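Local coordinates for protein cytochrome c' (Rhodopseudomonas palustris, PDB 1MQV) that carries a covalently attached high-spin heme c without a sixth iron ligand and serves in electron transport, though its exact role is unknown, at residues 20-23 / 24-28; 35-38 / 39-43; 70-73 / 74-77; 104-107 / 108-111. The protein carries 3 engineered substitutions. All coordinates share one frame; numbering follows the deposited sequence.

Interaction 1 of 4, residues 20-23 / 24-28; sequences KPIA and AMLKG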
loop_
_atom_site.group_PDB
_atom_site.type_symbol
_atom_site.label_atom_id
_atom_site.label_comp_id
_atom_site.label_asym_id
_atom_site.label_seq_id
_atom_site.Cartn_x
_atom_site.Cartn_y
_atom_site.Cartn_z
ATOM N N LYS A 20 -5.507 -9.253 1.189
ATOM C CA LYS A 20 -6.029 -10.602 1.010
ATOM C C LYS A 20 -7.549 -10.816 1.257
ATOM O O LYS A 20 -8.242 -11.385 0.394
ATOM C CB LYS A 20 -5.192 -11.611 1.807
ATOM C CG LYS A 20 -3.734 -11.708 1.341
ATOM C CD LYS A 20 -3.114 -13.043 1.814
ATOM C CE LYS A 20 -1.609 -13.132 1.564
ATOM N NZ LYS A 20 -0.805 -12.319 2.530
ATOM N N PRO A 21 -8.092 -10.370 2.401
ATOM C CA PRO A 21 -9.536 -10.581 2.606
ATOM C C PRO A 21 -10.360 -9.814 1.572
ATOM O O PRO A 21 -11.460 -10.223 1.212
ATOM C CB PRO A 21 -9.804 -10.018 4.017
ATOM C CG PRO A 21 -8.521 -9.809 4.614
ATOM C CD PRO A 21 -7.506 -9.619 3.525
ATOM N N ILE A 22 -9.857 -8.668 1.138
ATOM C CA ILE A 22 -10.591 -7.898 0.127
ATOM C C ILE A 22 -10.605 -8.690 -1.189
ATOM O O ILE A 22 -11.649 -8.839 -1.820
ATOM C CB ILE A 22 -9.951 -6.519 -0.094
ATOM C CG1 ILE A 22 -10.300 -5.616 1.108
ATOM C CG2 ILE A 22 -10.507 -5.866 -1.394
ATOM C CD1 ILE A 22 -9.464 -4.362 1.177
ATOM N N ALA A 23 -9.464 -9.232 -1.580
ATOM C CA ALA A 23 -9.417 -10.021 -2.799
ATOM C C ALA A 23 -10.355 -11.229 -2.658
ATOM O O ALA A 23 -11.012 -11.619 -3.611
ATOM C CB ALA A 23 -7.975 -10.500 -3.091
ATOM N N ALA A 24 -10.417 -11.834 -1.481
ATOM C CA ALA A 24 -11.287 -13.005 -1.288
ATOM C C ALA A 24 -12.769 -12.650 -1.458
ATOM O O ALA A 24 -13.578 -13.424 -2.006
ATOM C CB ALA A 24 -11.009 -13.643 0.103
ATOM N N MET A 25 -13.142 -11.472 -0.994
ATOM C CA MET A 25 -14.519 -11.037 -1.169
ATOM C C MET A 25 -14.781 -10.772 -2.652
ATOM O O MET A 25 -15.807 -11.192 -3.184
ATOM C CB MET A 25 -14.780 -9.766 -0.365
ATOM C CG MET A 25 -15.005 -10.020 1.101
ATOM S SD MET A 25 -14.959 -8.494 2.045
ATOM C CE MET A 25 -14.372 -9.162 3.669
ATOM N N LEU A 26 -13.852 -10.092 -3.327
ATOM C CA LEU A 26 -14.054 -9.779 -4.739
ATOM C C LEU A 26 -14.193 -11.077 -5.544
ATOM O O LEU A 26 -14.934 -11.131 -6.508
ATOM C CB LEU A 26 -12.909 -8.959 -5.260
ATOM C CG LEU A 26 -12.798 -7.556 -4.688
ATOM C CD1 LEU A 26 -11.493 -6.990 -5.202
ATOM C CD2 LEU A 26 -13.996 -6.678 -5.113
ATOM N N LYS A 27 -13.470 -12.114 -5.137
ATOM C CA LYS A 27 -13.550 -13.414 -5.813
ATOM C C LYS A 27 -14.815 -14.207 -5.471
ATOM O O LYS A 27 -15.159 -15.175 -6.155
ATOM C CB LYS A 27 -12.320 -14.256 -5.456
ATOM C CG LYS A 27 -11.105 -13.871 -6.274
ATOM C CD LYS A 27 -9.813 -14.188 -5.571
ATOM C CE LYS A 27 -9.452 -15.628 -5.682
ATOM N NZ LYS A 27 -8.265 -15.903 -4.828
ATOM N N GLY A 28 -15.517 -13.800 -4.424
ATOM C CA GLY A 28 -16.718 -14.522 -4.025
ATOM C C GLY A 28 -16.389 -15.728 -3.148
ATOM O O GLY A 28 -17.237 -16.587 -2.883
#
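Ile22 and Leu26 meet one turn apart near the C-terminal end of helix 4-27, a member of the four-helix bundle of cytochrome c', where the helix closes in a Schellman motif. Four successive i to i+4 bonds join the segments, from Ala24 N to Lys20 O, Met25 N to Pro21 O, Leu26 N to Ile22 O (2.9 Å, 166° at the hydrogen) and Lys27 N to Ala23 O. Pro21 has no N-H to give to the preceding turn, and the helix kinks there. Beyond Lys27, Gly28 turns to a positive phi of 84° while its N still reaches back to Met25 O at 2.9 Å.

The apolar contacts face the bundle. Ile22 and Leu26 run side by side in the same direction, CG2 of Ile22 lying 4.1 Å from CD1 of Leu26, and both rest on Ile106 of helix 99-120. Met25, extended beyond CG, leans toward helix 34-50 and packs against Val36 and Val37.

On the exposed side Lys27 sends CG away from its own carbonyl carbon (chi1 -80°) and runs on nearly extended at chi2, which lays the aliphatic chain along the preceding turn: CD of Lys27 lies 3.4 Å from Ala23 O.

Interaction 2 of 4, residues 35-38 / 39-43; sequences AVVQ and KSLAA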
loop_
_atom_site.group_PDB
_atom_site.type_symbol
_atom_site.label_atom_id
_atom_site.label_comp_id
_atom_site.label_asym_id
_atom_site.label_seq_id
_atom_site.Cartn_x
_atom_site.Cartn_y
_atom_site.Cartn_z
ATOM N N ALA A 35 -16.580 -4.724 8.652
ATOM C CA ALA A 35 -15.528 -4.508 9.633
ATOM C C ALA A 35 -14.148 -4.934 9.097
ATOM O O ALA A 35 -13.144 -4.235 9.312
ATOM C CB ALA A 35 -15.868 -5.285 10.913
ATOM N N VAL A 36 -14.094 -6.093 8.446
ATOM C CA VAL A 36 -12.832 -6.584 7.881
ATOM C C VAL A 36 -12.303 -5.614 6.832
ATOM O O VAL A 36 -11.114 -5.368 6.753
ATOM C CB VAL A 36 -13.019 -7.979 7.198
ATOM C CG1 VAL A 36 -11.755 -8.333 6.348
ATOM C CG2 VAL A 36 -13.283 -9.048 8.273
ATOM N N VAL A 37 -13.203 -5.083 6.006
ATOM C CA VAL A 37 -12.812 -4.146 4.961
ATOM C C VAL A 37 -12.306 -2.847 5.568
ATOM O O VAL A 37 -11.269 -2.325 5.160
ATOM C CB VAL A 37 -14.005 -3.897 4.040
ATOM C CG1 VAL A 37 -13.705 -2.804 3.068
ATOM C CG2 VAL A 37 -14.297 -5.160 3.294
ATOM N N GLN A 38 -13.010 -2.336 6.577
ATOM C CA GLN A 38 -12.582 -1.110 7.261
ATOM C C GLN A 38 -11.209 -1.309 7.899
ATOM O O GLN A 38 -10.350 -0.407 7.888
ATOM C CB GLN A 38 -13.572 -0.771 8.348
ATOM C CG GLN A 38 -14.755 -0.003 7.845
ATOM C CD GLN A 38 -14.359 1.403 7.401
ATOM O OE1 GLN A 38 -13.934 1.610 6.268
ATOM N NE2 GLN A 38 -14.474 2.368 8.309
ATOM N N LYS A 39 -11.014 -2.493 8.472
ATOM C CA LYS A 39 -9.724 -2.799 9.121
ATOM C C LYS A 39 -8.567 -2.780 8.090
ATOM O O LYS A 39 -7.492 -2.204 8.342
ATOM C CB LYS A 39 -9.833 -4.149 9.812
ATOM C CG LYS A 39 -8.564 -4.693 10.474
ATOM C CD LYS A 39 -8.874 -6.007 11.137
ATOM C CE LYS A 39 -7.618 -6.670 11.698
ATOM N NZ LYS A 39 -7.076 -5.942 12.863
ATOM N N SER A 40 -8.794 -3.403 6.930
ATOM C CA SER A 40 -7.800 -3.441 5.860
ATOM C C SER A 40 -7.534 -2.064 5.312
ATOM O O SER A 40 -6.398 -1.724 5.074
ATOM C CB SER A 40 -8.250 -4.345 4.682
ATOM O OG SER A 40 -8.291 -5.708 5.088
ATOM N N LEU A 41 -8.577 -1.259 5.086
ATOM C CA LEU A 41 -8.325 0.054 4.535
ATOM C C LEU A 41 -7.556 0.928 5.536
ATOM O O LEU A 41 -6.701 1.729 5.161
ATOM C CB LEU A 41 -9.662 0.710 4.168
ATOM C CG LEU A 41 -10.350 0.010 3.004
ATOM C CD1 LEU A 41 -11.765 0.604 2.813
ATOM C CD2 LEU A 41 -9.538 0.279 1.733
ATOM N N ALA A 42 -7.860 0.770 6.813
ATOM C CA ALA A 42 -7.214 1.579 7.836
ATOM C C ALA A 42 -5.729 1.199 7.875
ATOM O O ALA A 42 -4.865 2.068 7.984
ATOM C CB ALA A 42 -7.880 1.335 9.196
ATOM N N ALA A 43 -5.435 -0.090 7.739
ATOM C CA ALA A 43 -4.023 -0.538 7.768
ATOM C C ALA A 43 -3.273 0.017 6.587
ATOM O O ALA A 43 -2.146 0.518 6.727
ATOM C CB ALA A 43 -3.935 -2.017 7.731
#
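Val37 and Leu41 form the close-packed side of this helical turn. Their side chains lie alongside each other and point the same way, with CG1 of Val37 3.9 Å from CD1 of Leu41. The first branch leaves Val37 opposite its own N (chi1 172°), which carries CG1 forward along the helix to meet the leucine. CG of Leu41 also settles 3.3 Å from Val37 O, the carbonyl that takes the Leu41 N-H at 2.9 Å.

Ser40 is buried as well. Its OG hydrogen-bonds to Ala18 O, so a hydroxyl enclosed between helices is satisfied by a backbone carbonyl of helix 4-27. This is the usual layout of an amphipathic member of a four-helix bundle: in helix 34-50, Val36, Val37 and Ser40 pack on helix 4-27, while Leu41 lies against Ala92 and Gln93 of helix 75-95.

The other side is more exposed. Lys39 lies at the surface, and its chain stays extended until a bend at chi4 (70°), leading the ammonium group away from the preceding turn. Its aliphatic root is nevertheless close, CB of Lys39 lying 3.3 Å from Ala35 O. Farther along, the small methyl CB of Ala42 approaches Gln38 O to 3.3 Å, and Ala42 N bonds to that same oxygen at 3.0 Å.

Interaction 3 of 4, residues 70-73 / 74-77; sequences KIFE and DKAK. Engineered in segment 70-73: Phe72 (natural residue Trp).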
loop_
_atom_site.group_PDB
_atom_site.type_symbol
_atom_site.label_atom_id
_atom_site.label_comp_id
_atom_site.label_asym_id
_atom_site.label_seq_id
_atom_site.Cartn_x
_atom_site.Cartn_y
_atom_site.Cartn_z
ATOM N N LYS A 70 15.885 4.319 -8.816
ATOM C CA LYS A 70 15.083 5.369 -9.437
ATOM C C LYS A 70 14.364 6.207 -8.385
ATOM O O LYS A 70 14.120 7.404 -8.570
ATOM C CB LYS A 70 14.084 4.748 -10.403
ATOM C CG LYS A 70 13.266 5.793 -11.222
ATOM C CD LYS A 70 12.384 5.122 -12.276
ATOM C CE LYS A 70 11.503 6.134 -13.016
ATOM N NZ LYS A 70 12.293 7.126 -13.804
ATOM N N ILE A 71 14.045 5.578 -7.265
ATOM C CA ILE A 71 13.377 6.263 -6.175
ATOM C C ILE A 71 14.068 7.572 -5.801
ATOM O O ILE A 71 13.416 8.601 -5.616
ATOM C CB ILE A 71 13.351 5.360 -4.934
ATOM C CG1 ILE A 71 12.413 4.170 -5.235
ATOM C CG2 ILE A 71 12.979 6.194 -3.670
ATOM C CD1 ILE A 71 12.445 3.048 -4.200
ATOM N N PHE A 72 15.393 7.547 -5.705
ATOM C CA PHE A 72 16.104 8.742 -5.289
ATOM C C PHE A 72 16.280 9.834 -6.327
ATOM O O PHE A 72 16.761 10.927 -6.012
ATOM C CB PHE A 72 17.427 8.322 -4.641
ATOM C CG PHE A 72 17.213 7.344 -3.528
ATOM C CD1 PHE A 72 16.606 7.758 -2.349
ATOM C CD2 PHE A 72 17.428 5.985 -3.727
ATOM C CE1 PHE A 72 16.206 6.839 -1.405
ATOM C CE2 PHE A 72 17.030 5.061 -2.781
ATOM C CZ PHE A 72 16.416 5.484 -1.623
ATOM N N GLU A 73 15.853 9.547 -7.548
ATOM C CA GLU A 73 15.924 10.519 -8.626
ATOM C C GLU A 73 14.563 11.103 -8.864
ATOM O O GLU A 73 14.425 11.966 -9.705
ATOM C CB GLU A 73 16.368 9.883 -9.936
ATOM C CG GLU A 73 17.855 9.592 -10.041
ATOM C CD GLU A 73 18.237 9.081 -11.422
ATOM O OE1 GLU A 73 18.110 9.851 -12.402
ATOM O OE2 GLU A 73 18.653 7.905 -11.530
ATOM N N ASP A 74 13.563 10.599 -8.152
ATOM C CA ASP A 74 12.197 11.094 -8.303
ATOM C C ASP A 74 11.532 10.940 -6.941
ATOM O O ASP A 74 10.390 10.471 -6.849
ATOM C CB ASP A 74 11.459 10.243 -9.316
ATOM C CG ASP A 74 10.780 11.078 -10.372
ATOM O OD1 ASP A 74 10.318 12.194 -10.030
ATOM O OD2 ASP A 74 10.706 10.617 -11.531
ATOM N N LYS A 75 12.238 11.363 -5.887
ATOM C CA LYS A 75 11.727 11.148 -4.540
ATOM C C LYS A 75 10.418 11.829 -4.224
ATOM O O LYS A 75 9.607 11.242 -3.534
ATOM C CB LYS A 75 12.759 11.524 -3.468
ATOM C CG LYS A 75 12.443 10.912 -2.073
ATOM C CD LYS A 75 12.631 9.391 -2.079
ATOM C CE LYS A 75 12.249 8.741 -0.729
ATOM N NZ LYS A 75 12.628 9.538 0.469
ATOM N N ALA A 76 10.214 13.050 -4.720
ATOM C CA ALA A 76 8.957 13.760 -4.434
ATOM C C ALA A 76 7.778 12.969 -4.993
ATOM O O ALA A 76 6.748 12.816 -4.331
ATOM C CB ALA A 76 8.982 15.148 -5.052
ATOM N N LYS A 77 7.931 12.468 -6.211
ATOM C CA LYS A 77 6.891 11.667 -6.836
ATOM C C LYS A 77 6.648 10.393 -6.054
ATOM O O LYS A 77 5.497 10.020 -5.830
ATOM C CB LYS A 77 7.276 11.338 -8.285
ATOM C CG LYS A 77 6.363 10.319 -8.992
ATOM C CD LYS A 77 6.911 9.991 -10.378
ATOM C CE LYS A 77 6.131 8.874 -11.049
ATOM N NZ LYS A 77 6.825 8.444 -12.300
HETATM O O HOH W 1 14.294 13.310 -6.679
#
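Lys75 N gives its hydrogen to a water at 2.9 Å, and the same water donates a weak, long bond to Phe72 O. The water therefore bridges the bend where the chain turns into helix 75-95. Ile71 O, although 3.0 Å from Lys75 N, is badly angled for that hydrogen and instead receives the N-H of Asp74 at 3.2 Å. This bond is straight enough at the hydrogen (156°), but the donor stands above the carbonyl plane, 65° out of it, rather than on a lone pair.

This irregular bonding lies at the start of a helix of the four-helix bundle: residues 70-72 coil with helical angles, and helix 75-95 begins after Asp74. Asp74 occupies the N-cap position, yet its side chain makes no capping bond.

Apolar contact lies beside this polar turn. The Ile71 methyl CG2 serves two neighbours: it sits over the centre of one face of the Phe72 ring, 3.9 Å above the plane, and touches Lys75 CD at 3.6 Å. A bend at chi2 (69°) brings the aliphatic chain of Lys75 obliquely across Ile71 and near the ring, with Lys75 CD 4.3 Å from Phe72 CD1. Phe72 is an engineered residue replacing tryptophan. Ile71 also packs on Phe120 of helix 99-120. At the surface Lys70 NZ and Asp74 OD2 remain 4.5 Å apart, opposite charges beyond salt-bridge distance.

Interaction 4 of 4, residues 104-107 / 108-111; sequences ANIG and GVLG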
loop_
_atom_site.group_PDB
_atom_site.type_symbol
_atom_site.label_atom_id
_atom_site.label_comp_id
_atom_site.label_asym_id
_atom_site.label_seq_id
_atom_site.Cartn_x
_atom_site.Cartn_y
_atom_site.Cartn_z
ATOM N N ALA A 104 -17.457 -1.297 -6.747
ATOM C CA ALA A 104 -17.339 -0.106 -7.574
ATOM C C ALA A 104 -16.128 0.757 -7.231
ATOM O O ALA A 104 -15.517 1.341 -8.121
ATOM C CB ALA A 104 -18.608 0.744 -7.446
ATOM N N ASN A 105 -15.761 0.788 -5.953
ATOM C CA ASN A 105 -14.707 1.692 -5.480
ATOM C C ASN A 105 -13.314 1.203 -5.094
ATOM O O ASN A 105 -12.363 2.003 -4.976
ATOM C CB ASN A 105 -15.272 2.491 -4.328
ATOM C CG ASN A 105 -16.446 3.346 -4.772
ATOM O OD1 ASN A 105 -16.345 4.045 -5.765
ATOM N ND2 ASN A 105 -17.563 3.264 -4.068
ATOM N N ILE A 106 -13.169 -0.098 -4.949
ATOM C CA ILE A 106 -11.877 -0.614 -4.490
ATOM C C ILE A 106 -10.757 -0.419 -5.506
ATOM O O ILE A 106 -9.587 -0.280 -5.119
ATOM C CB ILE A 106 -12.009 -2.125 -4.074
ATOM C CG1 ILE A 106 -10.815 -2.542 -3.171
ATOM C CG2 ILE A 106 -12.125 -3.026 -5.330
ATOM C CD1 ILE A 106 -10.718 -1.720 -1.862
ATOM N N GLY A 107 -11.074 -0.425 -6.805
ATOM C CA GLY A 107 -10.045 -0.239 -7.828
ATOM C C GLY A 107 -9.194 1.017 -7.665
ATOM O O GLY A 107 -7.978 0.996 -7.918
ATOM N N GLY A 108 -9.816 2.119 -7.250
ATOM C CA GLY A 108 -9.075 3.357 -7.056
ATOM C C GLY A 108 -7.978 3.229 -6.001
ATOM O O GLY A 108 -6.920 3.874 -6.061
ATOM N N VAL A 109 -8.234 2.380 -5.024
ATOM C CA VAL A 109 -7.276 2.155 -3.969
ATOM C C VAL A 109 -6.132 1.275 -4.454
ATOM O O VAL A 109 -4.940 1.678 -4.439
ATOM C CB VAL A 109 -7.957 1.464 -2.765
ATOM C CG1 VAL A 109 -6.958 1.282 -1.634
ATOM C CG2 VAL A 109 -9.181 2.295 -2.296
ATOM N N LEU A 110 -6.503 0.065 -4.869
ATOM C CA LEU A 110 -5.537 -0.929 -5.305
ATOM C C LEU A 110 -4.709 -0.577 -6.524
ATOM O O LEU A 110 -3.625 -1.134 -6.718
ATOM C CB LEU A 110 -6.231 -2.288 -5.509
ATOM C CG LEU A 110 -7.042 -2.888 -4.337
ATOM C CD1 LEU A 110 -7.464 -4.298 -4.697
ATOM C CD2 LEU A 110 -6.181 -2.904 -3.055
ATOM N N GLY A 111 -5.193 0.319 -7.380
ATOM C CA GLY A 111 -4.394 0.655 -8.554
ATOM C C GLY A 111 -3.073 1.357 -8.208
ATOM O O GLY A 111 -2.117 1.339 -8.997
HETATM O O HOH W 2 -12.628 2.192 -8.368
#
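Ile106 and Leu110 touch across a stretch of helix 99-120 whose backbone bonding changes from one residue to the next. Gly108 N makes a weak, bent bond to Asn105 O at 3.4 Å, and also a weak one to a water that in turn donates to Ala104 O. The water thus sits between the N-H of Gly108 and the carbonyl four residues earlier, in the place of a direct helical bond. The i to i+4 pattern resumes with Leu110 N, which approaches Ile106 O at 3.1 Å nearly along the C=O axis. Ile106 O also takes the Val109 N-H, an i to i+3 bond of 3.0 Å that comes from above the carbonyl plane (55° out of it). Gly111 N then bonds to Gly107 O at 2.9 Å.

The side chains follow this frame. In Ile106 the CG1 branch stands opposite the backbone N (chi1 -161°), directing it along the helix toward Leu110, while CG2 takes the crowded position between N and the carbonyl carbon. The two side chains pass at a slant, CG1 of Ile106 lying 4.0 Å from CG of Leu110, and CD1 of Ile106 comes 4.3 Å from CB of Val109. This apolar side meets the other three helices of the bundle: Ile106 rests on Ile22 and Leu26 of helix 4-27 and on Leu41 of helix 34-50, Val109 on Leu85 and Ala92 of helix 75-95.

With a weak i to i+3 bond and a weak bond to water at its N-H, Gly108, five residues before the heme-bound Cys113, is held less regularly than Leu110 and Gly111.

Interactions 1, 2 and 4 touch one another in one partly buried region of the bundle, with centres 13 to 14 Å apart. Interaction 1 meets interaction 2 where Pro21 CB lies 3.5 Å from Val36 CG1 and Met25 SD 3.6 Å from Val37 CG2. It meets interaction 4 through Ile22 CG2 and Ile106 CG1, 3.8 Å apart, and Ile106 CD1 also reaches Leu41 CD2 of interaction 2 at 4.3 Å. Interaction 3 stands apart, on the other side of the chain's centre from interactions 1 and 2; its nearest atoms are about 11 Å from interaction 4. The heme lies near both groups, about 4 Å from the Ile71 side chain and about 5 Å from that of Leu110.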